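Local coordinates for type II secretion system protein F (Vibrio cholerae, PDB 3C1Q) that probably serves, through this first cytoplasmic domain of an inner-membrane protein, in the energy-dependent type II secretion of toxins and proteases from the periplasm, at residues A103-R106 against Q107-S111; S27-L31 against E32-R36; V54-K57 against V58-Y62. All blocks are in the same frame, centred on the assembly; numbering follows the deposited sequence. Where two conformers were deposited one is given.

Interaction 1: residues A103-R106 against Q107-S111; sequences AENR and QKMRS
The guanidinium of Arg-106 lies flat on that of Arg-110, their planes only 5° apart and their centres 4.2 Å from each other. The stack is offset: CD of Arg-110 sits over the centre of the Arg-106 group, 3.5 Å from its CZ, while NH2 of Arg-106 rests over the rim of the Arg-110 group. Both side chains point the same way, and Arg-106 reaches its neighbour because CG stands anti to the backbone N (chi1 -176°) and the chain stays extended to NE. With like charges this close, NH2 of Arg-106 being 3.6 Å from NH1 of Arg-110, the stack presumably carries some repulsion. These are i to i+4 contacts on helix 92-121, the long last helix of the construct, where Arg-110 N also bonds to Arg-106 O (2.9 Å). Two residues earlier along the helix, Glu-104 and Lys-108 lie alongside each other, with a salt bridge of 3.2 Å between Glu-104 OE2 and Lys-108 NZ. Each has a further partner: OE1 of Glu-104 pairs with Arg-19 on helix 11-26, and NZ of Lys-108 bonds to Gln-107 of the second subunit. The Glu-104 side chain is about 6 Å from the calcium ion bound by Asp-101.

Interaction 2: residues S27-L31 against E32-R36; sequences SGMPL and EECLR
Two backbone carbonyls, those of Pro-30 and Leu-31, take the first hydrogen bonds of the helix: Cys-34 N reaches Pro-30 O at 3.0 Å, with an N-H...O angle of 165°, and Leu-35 N reaches Leu-31 O at 2.9 Å. Glu-33 N adds a weak bond to the same Pro-30 oxygen. The selenomethionine Met-29 has CG anti to its amide nitrogen (chi1 176°), which lays CG against Glu-33 CB at 3.5 Å, while its CB meets Cys-34 SG at 3.7 Å. Leu-31 and Leu-35, one turn apart, touch through Leu-31 CG and Leu-35 CD1 at 4.0 Å. Here the chain turns from helix 11-26 into helix 31-40: Gly-28, with positive phi, closes the first in a Schellman motif, and Pro-30 is the N-cap of the second. Next to that cap the carboxylate of Glu-33 runs alongside the proline ring, OE1 3.7 Å from Pro-30 CD and OE2 as near to CG. Cys-34 also packs on Leu-21, Leu-24 and Val-25 of helix 11-26, so its buried thiol sits between the two helices. At the dimer interface Met-29 touches Ser-27 of the second subunit.

Interaction 3: residues V54-K57 against V58-Y62; sequences VRAK and VTEGY
Lys-57 and Tyr-62 are brought together by two similar first torsions: in each, CG stands anti to the carbonyl carbon (chi1 -74° for the lysine and -67° for the tyrosine). A bend at chi3 of the lysine then carries its end across the aromatic ring. CE lies over the middle of one face, 3.6 Å from the ring centroid, in a CH-pi contact, and NZ continues on the same side at 4.4 Å from the centroid as a cation-pi partner. NZ also forms a salt bridge with Asp-70, so the ammonium has both an anionic and an aromatic partner. Lys-57 O lies in the plane of the tyrosine at its edge, 3.3 Å from CD2, and accepts a bond from Tyr-62 N at 3.0 Å. Glu-60 N gives that oxygen a second, weak bond.

In the same turn, Thr-59 holds OG1 between the backbone N and the carbonyl carbon (chi1 72°), from where the hydroxyl donates to Ala-56 O at 2.7 Å. Glu-60 N bonds to Ala-56 O as well, at 3.1 Å, so this carbonyl takes two donors. Gly-61 is the first residue to leave helical geometry, with positive phi. The bond from Tyr-62 N back to Lys-57 O spans this glycine, and the whole is a Schellman motif leading toward helix 64-68.

Along the chain the order is interaction 2, interaction 3, interaction 1, all within one all-helical cytoplasmic domain. Interactions 2 and 3 are neighbours, their centres 12 Å apart, at the start of helix 31-40 and the end of helix 45-59. They meet through a salt bridge from Glu-32 OE1 to Arg-55 NH1 (2.8 Å), with Leu-35 packed on Arg-55 and Glu-32 on Thr-59, so the two consecutive helices are joined there by charge and by packing. Interaction 1 lies across the chain's centre on helix 92-121, its centre 25 Å from that of interaction 2 and 29 Å from that of interaction 3. Interactions 1 and 2 each reach the second subunit of the dimer.

Interaction 1: residues A103-R106 against Q107-S111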
loop_
_atom_site.group_PDB
_atom_site.type_symbol
_atom_site.label_atom_id
_atom_site.label_comp_id
_atom_site.label_asym_id
_atom_site.label_seq_id
_atom_site.Cartn_x
_atom_site.Cartn_y
_atom_site.Cartn_z
ATOM N N ALA B 103 -7.348 -1.933 -9.441
ATOM C CA ALA B 103 -7.098 -0.501 -9.356
ATOM C C ALA B 103 -5.618 -0.155 -9.582
ATOM O O ALA B 103 -5.311 0.858 -10.243
ATOM C CB ALA B 103 -7.604 0.059 -8.011
ATOM N N GLU B 104 -4.710 -0.987 -9.058
ATOM C CA GLU B 104 -3.259 -0.823 -9.242
ATOM C C GLU B 104 -2.889 -0.935 -10.714
ATOM O O GLU B 104 -2.137 -0.120 -11.260
ATOM C CB GLU B 104 -2.487 -1.905 -8.452
ATOM C CG GLU B 104 -0.967 -1.915 -8.692
ATOM C CD GLU B 104 -0.235 -3.096 -8.054
ATOM O OE1 GLU B 104 -0.804 -3.760 -7.206
ATOM O OE2 GLU B 104 0.928 -3.364 -8.405
ATOM N N ASN B 105 -3.404 -1.983 -11.338
ATOM C CA ASN B 105 -3.173 -2.248 -12.753
ATOM C C ASN B 105 -3.646 -1.081 -13.592
ATOM O O ASN B 105 -2.936 -0.639 -14.491
ATOM C CB ASN B 105 -3.919 -3.512 -13.188
ATOM C CG ASN B 105 -3.772 -3.802 -14.679
ATOM O OD1 ASN B 105 -4.748 -3.729 -15.474
ATOM N ND2 ASN B 105 -2.559 -4.148 -15.071
ATOM N N ARG B 106 -4.851 -0.590 -13.299
ATOM C CA ARG B 106 -5.432 0.523 -14.030
ATOM C C ARG B 106 -4.527 1.763 -13.910
ATOM O O ARG B 106 -4.232 2.428 -14.902
ATOM C CB ARG B 106 -6.837 0.813 -13.505
ATOM C CG ARG B 106 -7.560 1.875 -14.245
ATOM C CD ARG B 106 -9.066 1.802 -14.027
ATOM N NE ARG B 106 -9.714 2.610 -15.050
ATOM C CZ ARG B 106 -9.831 3.934 -15.005
ATOM N NH1 ARG B 106 -9.366 4.626 -13.969
ATOM N NH2 ARG B 106 -10.424 4.571 -16.006
ATOM N N GLN B 107 -4.090 2.063 -12.696
ATOM C CA GLN B 107 -3.177 3.181 -12.457
ATOM C C GLN B 107 -1.879 3.031 -13.254
ATOM O O GLN B 107 -1.406 3.985 -13.876
ATOM C CB GLN B 107 -2.870 3.315 -10.954
ATOM C CG GLN B 107 -1.669 4.219 -10.582
ATOM C CD GLN B 107 -1.704 5.586 -11.216
ATOM O OE1 GLN B 107 -2.768 6.079 -11.625
ATOM N NE2 GLN B 107 -0.530 6.223 -11.311
ATOM N N LYS B 108 -1.298 1.840 -13.229
ATOM C CA LYS B 108 -0.029 1.610 -13.906
ATOM C C LYS B 108 -0.162 1.786 -15.406
ATOM O O LYS B 108 0.633 2.498 -16.032
ATOM C CB LYS B 108 0.512 0.211 -13.614
ATOM C CG LYS B 108 0.937 -0.028 -12.175
ATOM C CD LYS B 108 2.037 -1.068 -12.062
ATOM C CE LYS B 108 2.164 -1.609 -10.640
ATOM N NZ LYS B 108 2.094 -0.574 -9.557
HETATM N N MSE B 109 -1.181 1.152 -15.988
HETATM C CA MSE B 109 -1.350 1.171 -17.428
HETATM C C MSE B 109 -1.758 2.563 -17.916
HETATM O O MSE B 109 -1.322 3.002 -18.977
HETATM C CB MSE B 109 -2.369 0.099 -17.841
HETATM C CG MSE B 109 -1.937 -1.336 -17.476
HETATM SE SE MSE B 109 -0.320 -1.983 -18.418
HETATM C CE MSE B 109 -1.009 -1.786 -20.232
ATOM N N ARG B 110 -2.578 3.269 -17.125
ATOM C CA ARG B 110 -3.029 4.622 -17.498
ATOM C C ARG B 110 -1.924 5.646 -17.300
ATOM O O ARG B 110 -1.722 6.525 -18.154
ATOM C CB ARG B 110 -4.304 5.033 -16.759
ATOM C CG ARG B 110 -5.504 4.207 -17.166
ATOM C CD ARG B 110 -6.778 4.661 -16.449
ATOM N NE ARG B 110 -7.168 6.011 -16.841
ATOM C CZ ARG B 110 -7.881 6.308 -17.923
ATOM N NH1 ARG B 110 -8.305 5.370 -18.754
ATOM N NH2 ARG B 110 -8.167 7.578 -18.180
ATOM N N SER B 111 -1.155 5.512 -16.217
ATOM C CA SER B 111 -0.062 6.437 -15.970
ATOM C C SER B 111 0.984 6.329 -17.090
ATOM O O SER B 111 1.520 7.333 -17.546
ATOM C CB SER B 111 0.570 6.192 -14.596
ATOM O OG SER B 111 1.133 4.896 -14.516
#

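Interaction 2: residues S27-L31 against E32-R36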
loop_
_atom_site.group_PDB
_atom_site.type_symbol
_atom_site.label_atom_id
_atom_site.label_comp_id
_atom_site.label_asym_id
_atom_site.label_seq_id
_atom_site.Cartn_x
_atom_site.Cartn_y
_atom_site.Cartn_z
ATOM N N SER B 27 -5.081 -8.596 6.885
ATOM C CA SER B 27 -4.328 -8.853 8.116
ATOM C C SER B 27 -5.200 -9.324 9.277
ATOM O O SER B 27 -4.674 -9.755 10.313
ATOM C CB SER B 27 -3.576 -7.597 8.550
ATOM O OG SER B 27 -4.469 -6.651 9.120
ATOM N N GLY B 28 -6.517 -9.219 9.112
ATOM C CA GLY B 28 -7.479 -9.657 10.109
ATOM C C GLY B 28 -8.024 -8.525 10.964
ATOM O O GLY B 28 -8.837 -8.740 11.863
HETATM N N MSE B 29 -7.566 -7.310 10.701
HETATM C CA MSE B 29 -8.041 -6.164 11.462
HETATM C C MSE B 29 -9.520 -5.894 11.129
HETATM O O MSE B 29 -9.915 -5.946 9.961
HETATM C CB MSE B 29 -7.181 -4.949 11.120
HETATM C CG MSE B 29 -7.622 -3.642 11.772
HETATM SE SE MSE B 29 -6.437 -2.163 11.308
HETATM C CE MSE B 29 -4.831 -3.309 11.221
ATOM N N PRO B 30 -10.344 -5.613 12.161
ATOM C CA PRO B 30 -11.758 -5.270 11.938
ATOM C C PRO B 30 -11.935 -4.147 10.942
ATOM O O PRO B 30 -11.163 -3.218 10.938
ATOM C CB PRO B 30 -12.225 -4.851 13.332
ATOM C CG PRO B 30 -11.387 -5.662 14.219
ATOM C CD PRO B 30 -10.036 -5.636 13.604
ATOM N N LEU B 31 -12.967 -4.234 10.109
ATOM C CA LEU B 31 -13.166 -3.276 9.028
ATOM C C LEU B 31 -13.174 -1.822 9.500
ATOM O O LEU B 31 -12.544 -0.978 8.874
ATOM C CB LEU B 31 -14.455 -3.589 8.270
ATOM C CG LEU B 31 -14.760 -2.673 7.090
ATOM C CD1 LEU B 31 -13.616 -2.703 6.078
ATOM C CD2 LEU B 31 -16.119 -3.054 6.448
ATOM N N GLU B 32 -13.875 -1.526 10.598
ATOM C CA GLU B 32 -13.938 -0.135 11.072
ATOM C C GLU B 32 -12.545 0.390 11.415
ATOM O O GLU B 32 -12.249 1.573 11.180
ATOM C CB GLU B 32 -14.921 0.030 12.239
ATOM C CG GLU B 32 -14.521 -0.631 13.539
ATOM C CD GLU B 32 -13.700 0.266 14.472
ATOM O OE1 GLU B 32 -13.266 1.378 14.060
ATOM O OE2 GLU B 32 -13.489 -0.148 15.636
ATOM N N GLU B 33 -11.703 -0.478 11.973
ATOM C CA GLU B 33 -10.344 -0.086 12.366
ATOM C C GLU B 33 -9.511 0.144 11.108
ATOM O O GLU B 33 -8.690 1.086 11.036
ATOM C CB GLU B 33 -9.679 -1.160 13.254
ATOM C CG GLU B 33 -10.244 -1.334 14.677
ATOM C CD GLU B 33 -9.568 -2.470 15.510
ATOM O OE1 GLU B 33 -8.376 -2.846 15.282
ATOM O OE2 GLU B 33 -10.240 -2.990 16.434
ATOM N N CYS B 34 -9.699 -0.723 10.115
ATOM C CA CYS B 34 -9.045 -0.536 8.816
ATOM C C CYS B 34 -9.381 0.814 8.193
ATOM O O CYS B 34 -8.497 1.539 7.716
ATOM C CB CYS B 34 -9.425 -1.639 7.834
ATOM S SG CYS B 34 -8.945 -3.299 8.352
ATOM N N LEU B 35 -10.668 1.141 8.165
ATOM C CA LEU B 35 -11.127 2.421 7.594
ATOM C C LEU B 35 -10.563 3.626 8.344
ATOM O O LEU B 35 -10.187 4.616 7.725
ATOM C CB LEU B 35 -12.644 2.476 7.552
ATOM C CG LEU B 35 -13.319 1.584 6.502
ATOM C CD1 LEU B 35 -14.795 1.362 6.822
ATOM C CD2 LEU B 35 -13.163 2.171 5.086
ATOM N N ARG B 36 -10.491 3.534 9.668
ATOM C CA ARG B 36 -9.863 4.586 10.472
ATOM C C ARG B 36 -8.416 4.835 10.038
ATOM O O ARG B 36 -8.016 5.970 9.831
ATOM C CB ARG B 36 -9.901 4.245 11.956
ATOM C CG ARG B 36 -9.352 5.369 12.852
ATOM C CD ARG B 36 -9.027 4.898 14.239
ATOM N NE ARG B 36 -10.191 4.878 15.124
ATOM C CZ ARG B 36 -10.487 5.809 16.040
ATOM N NH1 ARG B 36 -9.729 6.896 16.205
ATOM N NH2 ARG B 36 -11.564 5.668 16.801
#

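Interaction 3: residues V54-K57 against V58-Y62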
loop_
_atom_site.group_PDB
_atom_site.type_symbol
_atom_site.label_atom_id
_atom_site.label_comp_id
_atom_site.label_asym_id
_atom_site.label_seq_id
_atom_site.Cartn_x
_atom_site.Cartn_y
_atom_site.Cartn_z
ATOM N N VAL B 54 -17.598 7.113 5.821
ATOM C CA VAL B 54 -17.846 5.703 5.544
ATOM C C VAL B 54 -17.618 4.860 6.806
ATOM O O VAL B 54 -18.423 3.960 7.122
ATOM C CB VAL B 54 -16.965 5.215 4.358
ATOM C CG1 VAL B 54 -17.033 3.699 4.188
ATOM C CG2 VAL B 54 -17.430 5.909 3.048
ATOM N N ARG B 55 -16.535 5.141 7.520
ATOM C CA ARG B 55 -16.261 4.445 8.776
ATOM C C ARG B 55 -17.382 4.634 9.785
ATOM O O ARG B 55 -17.800 3.672 10.441
ATOM C CB ARG B 55 -14.960 4.897 9.412
ATOM C CG ARG B 55 -14.623 3.990 10.599
ATOM C CD ARG B 55 -13.566 4.495 11.507
ATOM N NE ARG B 55 -13.807 3.914 12.829
ATOM C CZ ARG B 55 -13.576 4.526 13.989
ATOM N NH1 ARG B 55 -13.870 3.902 15.129
ATOM N NH2 ARG B 55 -13.040 5.746 14.028
ATOM N N ALA B 56 -17.845 5.875 9.926
ATOM C CA ALA B 56 -18.930 6.173 10.853
ATOM C C ALA B 56 -20.140 5.291 10.509
ATOM O O ALA B 56 -20.706 4.623 11.387
ATOM C CB ALA B 56 -19.279 7.644 10.804
ATOM N N LYS B 57 -20.487 5.222 9.227
ATOM C CA LYS B 57 -21.649 4.433 8.805
ATOM C C LYS B 57 -21.472 2.940 9.086
ATOM O O LYS B 57 -22.410 2.274 9.516
ATOM C CB LYS B 57 -21.976 4.683 7.333
ATOM C CG LYS B 57 -22.617 6.054 7.102
ATOM C CD LYS B 57 -23.142 6.205 5.699
ATOM C CE LYS B 57 -24.451 5.490 5.474
ATOM N NZ LYS B 57 -25.203 6.017 4.295
ATOM N N VAL B 58 -20.267 2.422 8.861
ATOM C CA VAL B 58 -19.983 1.013 9.117
ATOM C C VAL B 58 -20.147 0.707 10.608
ATOM O O VAL B 58 -20.728 -0.312 10.971
ATOM C CB VAL B 58 -18.579 0.636 8.626
ATOM C CG1 VAL B 58 -18.111 -0.690 9.235
ATOM C CG2 VAL B 58 -18.587 0.592 7.070
ATOM N N THR B 59 -19.654 1.591 11.470
ATOM C CA THR B 59 -19.806 1.387 12.924
ATOM C C THR B 59 -21.282 1.441 13.344
ATOM O O THR B 59 -21.659 0.843 14.358
ATOM C CB THR B 59 -18.995 2.416 13.738
ATOM O OG1 THR B 59 -19.613 3.709 13.645
ATOM C CG2 THR B 59 -17.544 2.480 13.234
ATOM N N GLU B 60 -22.110 2.143 12.569
ATOM C CA GLU B 60 -23.550 2.239 12.847
ATOM C C GLU B 60 -24.357 1.059 12.284
ATOM O O GLU B 60 -25.565 0.947 12.542
ATOM C CB GLU B 60 -24.101 3.561 12.313
ATOM C CG GLU B 60 -23.576 4.775 13.074
ATOM C CD GLU B 60 -23.651 6.076 12.287
ATOM O OE1 GLU B 60 -24.238 6.100 11.173
ATOM O OE2 GLU B 60 -23.110 7.097 12.777
ATOM N N GLY B 61 -23.689 0.179 11.534
ATOM C CA GLY B 61 -24.296 -1.059 11.025
ATOM C C GLY B 61 -24.606 -1.098 9.535
ATOM O O GLY B 61 -25.102 -2.112 9.013
ATOM N N TYR B 62 -24.295 -0.018 8.829
ATOM C CA TYR B 62 -24.376 -0.033 7.374
ATOM C C TYR B 62 -23.269 -0.906 6.828
ATOM O O TYR B 62 -22.168 -0.928 7.375
ATOM C CB TYR B 62 -24.220 1.371 6.821
ATOM C CG TYR B 62 -25.354 2.301 7.169
ATOM C CD1 TYR B 62 -26.515 2.301 6.425
ATOM C CD2 TYR B 62 -25.258 3.203 8.232
ATOM C CE1 TYR B 62 -27.544 3.149 6.725
ATOM C CE2 TYR B 62 -26.278 4.062 8.534
ATOM C CZ TYR B 62 -27.430 4.038 7.777
ATOM O OH TYR B 62 -28.454 4.901 8.081
#